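Local atomic coordinates of 5'-deoxynucleotidase (Archaeoglobus fulgidus, PDB entry 1YNB), a protein that probably hydrolyses 2'-deoxyribonucleoside 5'-monophosphates to the deoxynucleoside and phosphate as a metal-dependent, homodimeric HD-domain enzyme. Residues A[49-54]-A[62-67]; A[67-72]-A[111-116]. One frame throughout, in Å; residues are numbered along the deposited sequence.

Contact 1: A[49-54]-A[62-67]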
loop_
_atom_site.group_PDB
_atom_site.type_symbol
_atom_site.label_atom_id
_atom_site.label_comp_id
_atom_site.label_asym_id
_atom_site.label_seq_id
_atom_site.Cartn_x
_atom_site.Cartn_y
_atom_site.Cartn_z
ATOM N N ILE A 49 -15.954 2.723 0.598
ATOM C CA ILE A 49 -17.046 2.564 1.556
ATOM C C ILE A 49 -18.374 3.167 1.035
ATOM O O ILE A 49 -19.435 2.585 1.265
ATOM C CB ILE A 49 -16.693 3.249 2.888
ATOM C CG1 ILE A 49 -15.551 2.419 3.545
ATOM C CG2 ILE A 49 -17.903 3.270 3.834
ATOM C CD1 ILE A 49 -14.949 3.126 4.851
ATOM N N ALA A 50 -18.297 4.323 0.372
ATOM C CA ALA A 50 -19.506 4.995 -0.125
ATOM C C ALA A 50 -20.202 4.091 -1.152
ATOM O O ALA A 50 -21.436 4.000 -1.171
ATOM C CB ALA A 50 -19.161 6.337 -0.726
ATOM N N PHE A 51 -19.402 3.422 -1.975
ATOM C CA PHE A 51 -19.888 2.457 -2.971
ATOM C C PHE A 51 -20.644 1.364 -2.200
ATOM O O PHE A 51 -21.797 1.036 -2.504
ATOM C CB PHE A 51 -18.699 1.856 -3.697
ATOM C CG PHE A 51 -19.058 0.828 -4.721
ATOM C CD1 PHE A 51 -19.530 1.220 -5.977
ATOM C CD2 PHE A 51 -18.903 -0.522 -4.444
ATOM C CE1 PHE A 51 -19.841 0.263 -6.957
ATOM C CE2 PHE A 51 -19.208 -1.490 -5.406
ATOM C CZ PHE A 51 -19.682 -1.066 -6.678
ATOM N N ILE A 52 -20.001 0.813 -1.164
ATOM C CA ILE A 52 -20.639 -0.215 -0.356
ATOM C C ILE A 52 -21.944 0.259 0.298
ATOM O O ILE A 52 -22.945 -0.483 0.308
ATOM C CB ILE A 52 -19.685 -0.709 0.753
ATOM C CG1 ILE A 52 -18.548 -1.528 0.132
ATOM C CG2 ILE A 52 -20.439 -1.613 1.744
ATOM C CD1 ILE A 52 -17.383 -1.804 1.124
ATOM N N LEU A 53 -21.934 1.458 0.869
ATOM C CA LEU A 53 -23.137 1.990 1.529
ATOM C C LEU A 53 -24.310 2.087 0.556
ATOM O O LEU A 53 -25.442 1.756 0.907
ATOM C CB LEU A 53 -22.886 3.375 2.127
ATOM C CG LEU A 53 -21.952 3.404 3.355
ATOM C CD1 LEU A 53 -21.770 4.813 3.842
ATOM C CD2 LEU A 53 -22.513 2.530 4.445
ATOM N N ALA A 54 -24.033 2.548 -0.658
ATOM C CA ALA A 54 -25.093 2.682 -1.658
ATOM C C ALA A 54 -25.630 1.315 -2.020
ATOM O O ALA A 54 -26.833 1.103 -2.001
ATOM C CB ALA A 54 -24.554 3.398 -2.902
ATOM N N GLU A 62 -24.869 1.935 -10.730
ATOM C CA GLU A 62 -24.569 3.245 -11.285
ATOM C C GLU A 62 -24.616 4.271 -10.187
ATOM O O GLU A 62 -23.812 5.207 -10.142
ATOM C CB GLU A 62 -25.568 3.618 -12.396
ATOM C CG GLU A 62 -25.800 2.485 -13.392
ATOM C CD GLU A 62 -26.562 1.339 -12.753
ATOM O OE1 GLU A 62 -26.133 0.161 -12.849
ATOM O OE2 GLU A 62 -27.608 1.636 -12.138
ATOM N N LYS A 63 -25.571 4.089 -9.290
ATOM C CA LYS A 63 -25.749 4.996 -8.165
ATOM C C LYS A 63 -24.548 4.817 -7.193
ATOM O O LYS A 63 -24.022 5.781 -6.660
ATOM C CB LYS A 63 -27.070 4.637 -7.453
ATOM C CG LYS A 63 -27.780 5.790 -6.737
ATOM C CD LYS A 63 -28.354 6.845 -7.702
ATOM C CE LYS A 63 -29.329 6.269 -8.766
ATOM N NZ LYS A 63 -30.589 5.645 -8.241
ATOM N N ALA A 64 -24.156 3.572 -6.963
ATOM C CA ALA A 64 -23.028 3.264 -6.067
ATOM C C ALA A 64 -21.741 3.896 -6.641
ATOM O O ALA A 64 -20.956 4.501 -5.906
ATOM C CB ALA A 64 -22.881 1.774 -5.938
ATOM N N CYS A 65 -21.531 3.771 -7.955
ATOM C CA CYS A 65 -20.342 4.357 -8.589
ATOM C C CYS A 65 -20.346 5.879 -8.463
ATOM O O CYS A 65 -19.310 6.530 -8.368
ATOM C CB CYS A 65 -20.289 3.962 -10.071
ATOM S SG CYS A 65 -19.970 2.295 -10.330
ATOM N N LYS A 66 -21.521 6.486 -8.458
ATOM C CA LYS A 66 -21.576 7.934 -8.332
ATOM C C LYS A 66 -21.242 8.390 -6.899
ATOM O O LYS A 66 -20.711 9.489 -6.650
ATOM C CB LYS A 66 -22.981 8.415 -8.696
ATOM C CG LYS A 66 -23.154 9.903 -8.648
ATOM C CD LYS A 66 -24.529 10.258 -9.259
ATOM C CE LYS A 66 -24.703 11.743 -9.427
ATOM N NZ LYS A 66 -26.107 11.995 -9.909
ATOM N N ALA A 67 -21.616 7.553 -5.955
ATOM C CA ALA A 67 -21.366 7.869 -4.562
ATOM C C ALA A 67 -19.850 7.772 -4.332
ATOM O O ALA A 67 -19.284 8.587 -3.612
ATOM C CB ALA A 67 -22.117 6.897 -3.680
#

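Contact 2: A[67-72]-A[111-116]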
loop_
_atom_site.group_PDB
_atom_site.type_symbol
_atom_site.label_atom_id
_atom_site.label_comp_id
_atom_site.label_asym_id
_atom_site.label_seq_id
_atom_site.Cartn_x
_atom_site.Cartn_y
_atom_site.Cartn_z
ATOM N N ALA A 67 -21.616 7.553 -5.955
ATOM C CA ALA A 67 -21.366 7.869 -4.562
ATOM C C ALA A 67 -19.850 7.772 -4.332
ATOM O O ALA A 67 -19.284 8.587 -3.612
ATOM C CB ALA A 67 -22.117 6.897 -3.680
ATOM N N ALA A 68 -19.235 6.764 -4.904
ATOM C CA ALA A 68 -17.787 6.590 -4.764
ATOM C C ALA A 68 -17.063 7.776 -5.367
ATOM O O ALA A 68 -16.155 8.348 -4.756
ATOM C CB ALA A 68 -17.349 5.301 -5.417
ATOM N N THR A 69 -17.484 8.197 -6.563
ATOM C CA THR A 69 -16.836 9.324 -7.208
ATOM C C THR A 69 -16.988 10.594 -6.415
ATOM O O THR A 69 -16.047 11.374 -6.267
ATOM C CB THR A 69 -17.407 9.533 -8.650
ATOM O OG1 THR A 69 -17.287 8.312 -9.363
ATOM C CG2 THR A 69 -16.661 10.608 -9.369
ATOM N N ALA A 70 -18.182 10.820 -5.885
ATOM C CA ALA A 70 -18.410 12.011 -5.108
ATOM C C ALA A 70 -17.509 12.014 -3.871
ATOM O O ALA A 70 -17.047 13.068 -3.428
ATOM C CB ALA A 70 -19.897 12.065 -4.670
ATOM N N ALA A 71 -17.287 10.841 -3.306
ATOM C CA ALA A 71 -16.411 10.735 -2.129
ATOM C C ALA A 71 -14.980 11.122 -2.523
ATOM O O ALA A 71 -14.251 11.737 -1.720
ATOM C CB ALA A 71 -16.425 9.299 -1.591
ATOM N N LEU A 72 -14.556 10.769 -3.737
ATOM C CA LEU A 72 -13.196 11.131 -4.161
ATOM C C LEU A 72 -12.990 12.631 -4.230
ATOM O O LEU A 72 -11.891 13.130 -3.955
ATOM C CB LEU A 72 -12.878 10.539 -5.522
ATOM C CG LEU A 72 -12.752 9.034 -5.594
ATOM C CD1 LEU A 72 -12.671 8.613 -7.082
ATOM C CD2 LEU A 72 -11.471 8.605 -4.839
ATOM N N PRO A 111 -20.595 18.306 -12.021
ATOM C CA PRO A 111 -21.658 17.316 -11.833
ATOM C C PRO A 111 -22.281 17.512 -10.458
ATOM O O PRO A 111 -21.625 18.006 -9.532
ATOM C CB PRO A 111 -20.917 15.983 -11.932
ATOM C CG PRO A 111 -19.734 16.312 -12.803
ATOM C CD PRO A 111 -19.300 17.640 -12.242
ATOM N N ASP A 112 -23.549 17.150 -10.317
ATOM C CA ASP A 112 -24.177 17.304 -9.019
ATOM C C ASP A 112 -24.204 15.995 -8.269
ATOM O O ASP A 112 -24.706 14.966 -8.755
ATOM C CB ASP A 112 -25.585 17.863 -9.135
ATOM C CG ASP A 112 -25.705 19.217 -8.479
ATOM O OD1 ASP A 112 -25.335 20.222 -9.134
ATOM O OD2 ASP A 112 -26.141 19.266 -7.304
ATOM N N PHE A 113 -23.627 16.046 -7.078
ATOM C CA PHE A 113 -23.567 14.882 -6.228
ATOM C C PHE A 113 -24.478 15.112 -5.028
ATOM O O PHE A 113 -24.304 14.494 -3.986
ATOM C CB PHE A 113 -22.129 14.639 -5.754
ATOM C CG PHE A 113 -21.138 14.443 -6.870
ATOM C CD1 PHE A 113 -21.327 13.447 -7.821
ATOM C CD2 PHE A 113 -19.995 15.227 -6.936
ATOM C CE1 PHE A 113 -20.388 13.227 -8.825
ATOM C CE2 PHE A 113 -19.044 15.018 -7.937
ATOM C CZ PHE A 113 -19.241 14.014 -8.885
ATOM N N SER A 114 -25.454 16.005 -5.178
ATOM C CA SER A 114 -26.383 16.264 -4.086
ATOM C C SER A 114 -27.171 15.013 -3.724
ATOM O O SER A 114 -27.504 14.807 -2.562
ATOM C CB SER A 114 -27.337 17.406 -4.447
ATOM O OG SER A 114 -26.757 18.652 -4.085
ATOM N N ASP A 115 -27.436 14.156 -4.697
ATOM C CA ASP A 115 -28.192 12.942 -4.430
ATOM C C ASP A 115 -27.437 11.835 -3.708
ATOM O O ASP A 115 -28.041 10.829 -3.329
ATOM C CB ASP A 115 -28.756 12.363 -5.723
ATOM C CG ASP A 115 -27.690 12.104 -6.753
ATOM O OD1 ASP A 115 -26.734 12.902 -6.800
ATOM O OD2 ASP A 115 -27.805 11.121 -7.531
ATOM N N VAL A 116 -26.119 11.988 -3.548
ATOM C CA VAL A 116 -25.338 10.963 -2.859
ATOM C C VAL A 116 -24.566 11.583 -1.706
ATOM O O VAL A 116 -23.717 10.927 -1.092
ATOM C CB VAL A 116 -24.308 10.259 -3.821
ATOM C CG1 VAL A 116 -25.021 9.421 -4.861
ATOM C CG2 VAL A 116 -23.423 11.286 -4.489
#

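Contact 1: A[49-54]-A[62-67]
Ala-50, Phe-51 and Ala-54 meet Ala-64, Cys-65 and Ala-67 in an antiparallel helix pair of the all-helical HD-domain fold, a worked example of how small residues let two helices come close. Helices 39-56 and 61-73 are joined by a short connection, and their segments here run at 149° to one another with axes only 7.5 Å apart at closest approach. At Phe-51 and Ala-64 the backbones draw nearest, CA to CA 4.5 Å.

Methyl groups make up the first kind of interaction. Ala-54 CB rests on the backbone of the facing helix, 3.5 Å from Ala-64 CA, and also meets the methyls of Ala-64 and Ala-67. One turn earlier, Ala-50 CB lies beside the carbonyl of Ala-67, 3.7 Å from its O, with the two CB atoms 4.2 Å apart. Side chains this short bring methyl against main chain, which is what the small axial distance requires.

The aromatic ring supplies the second kind. Phe-51 does not start out aimed at the partner helix; with CG anti to the backbone N (chi1 179°), the ring swings out alongside Ala-64, whose methyl approaches CD1 obliquely at 3.4 Å. At the ring edge, near its plane, lies the backbone N of Cys-65.

Beyond the pair, Phe-73 of the second subunit packs edge-to-face with Phe-51, so this ring belongs to the dimer interface as well, while Ala-123 of helix 117-135 touches Ala-50. Cys-65 SG makes a sulfur-aromatic contact at the ring edge, 5.3 Å from the centroid and 78° off the normal, with Phe-51 CE1 its nearest ring atom.

Contact 2: A[67-72]-A[111-116]
Ala-70 points its methyl at the ring of Phe-113, and the pair illustrates how a loop can be seated on a helix by one aromatic face and one branched aliphatic side chain. The methyl carbon of Ala-70 stands over the face in a CH-pi contact, 3.9 Å from the ring centroid and 28° off the normal. It is displaced toward the rim at the root of the ring, CG of Phe-113 being its closest atom at 3.5 Å. Thr-69 CG2 adds a looser, oblique touch near the far end of the ring, 4.3 Å from Phe-113 CZ.

Val-116 fills the other half of the first shell. Its CG2 meets Ala-70 CB at 3.6 Å, while CB and CG1 lie against Ala-67. With CG1 anti to the carbonyl carbon (chi1 -68°), that branch runs along Ala-67, whereas CG2 sits between the two alanines, closest to Ala-70 and also near Ala-67 CA.

Further out, the loop holds its own shape. The backbone N of Val-116 bonds to the carbonyl O of Phe-113 (3.1 Å), closing a turn that carries both side chains to the same helix. On the ring face opposite Ala-70 lies the carbonyl O of Pro-111, well above the plane and toward the rim. With an alanine in place of Phe-113, the methyl of Ala-70 would probably lose its aromatic cover and Thr-69 CG2 its partner, leaving a gap between loop and helix.

Thr-69 OG1 is occupied within its own helix by the carbonyl of Cys-65. Val-116 takes the N-cap position of helix 117-135, whose Glu-117 and Val-120 also touch Ala-70, so segment 111-116, the end of the loop that follows helix 96-103, brings the chain into helix 117-135 across the flank of helix 61-73.

How the contacts relate
Contacts 1 and 2 follow one another along helix 61-73, have centres about 9 Å apart and share Ala-67, which touches helix 39-56 in contact 1 and Val-116 in contact 2. Lys-66 adds a polar tie between them: its NZ forms a salt bridge with Asp-115 OD2 (3.0 Å), and its CG packs 4.1 Å from Phe-113 CD1. Both contacts also touch the second subunit, so the helix serves fold and dimer together. Beyond segment 67-72 the same helix leads toward His-74 and Asp-75, which with His-42 and Asp-124 probably form the HD-type metal site, with no metal bound to them here; Ala-70 lies near this group without touching it.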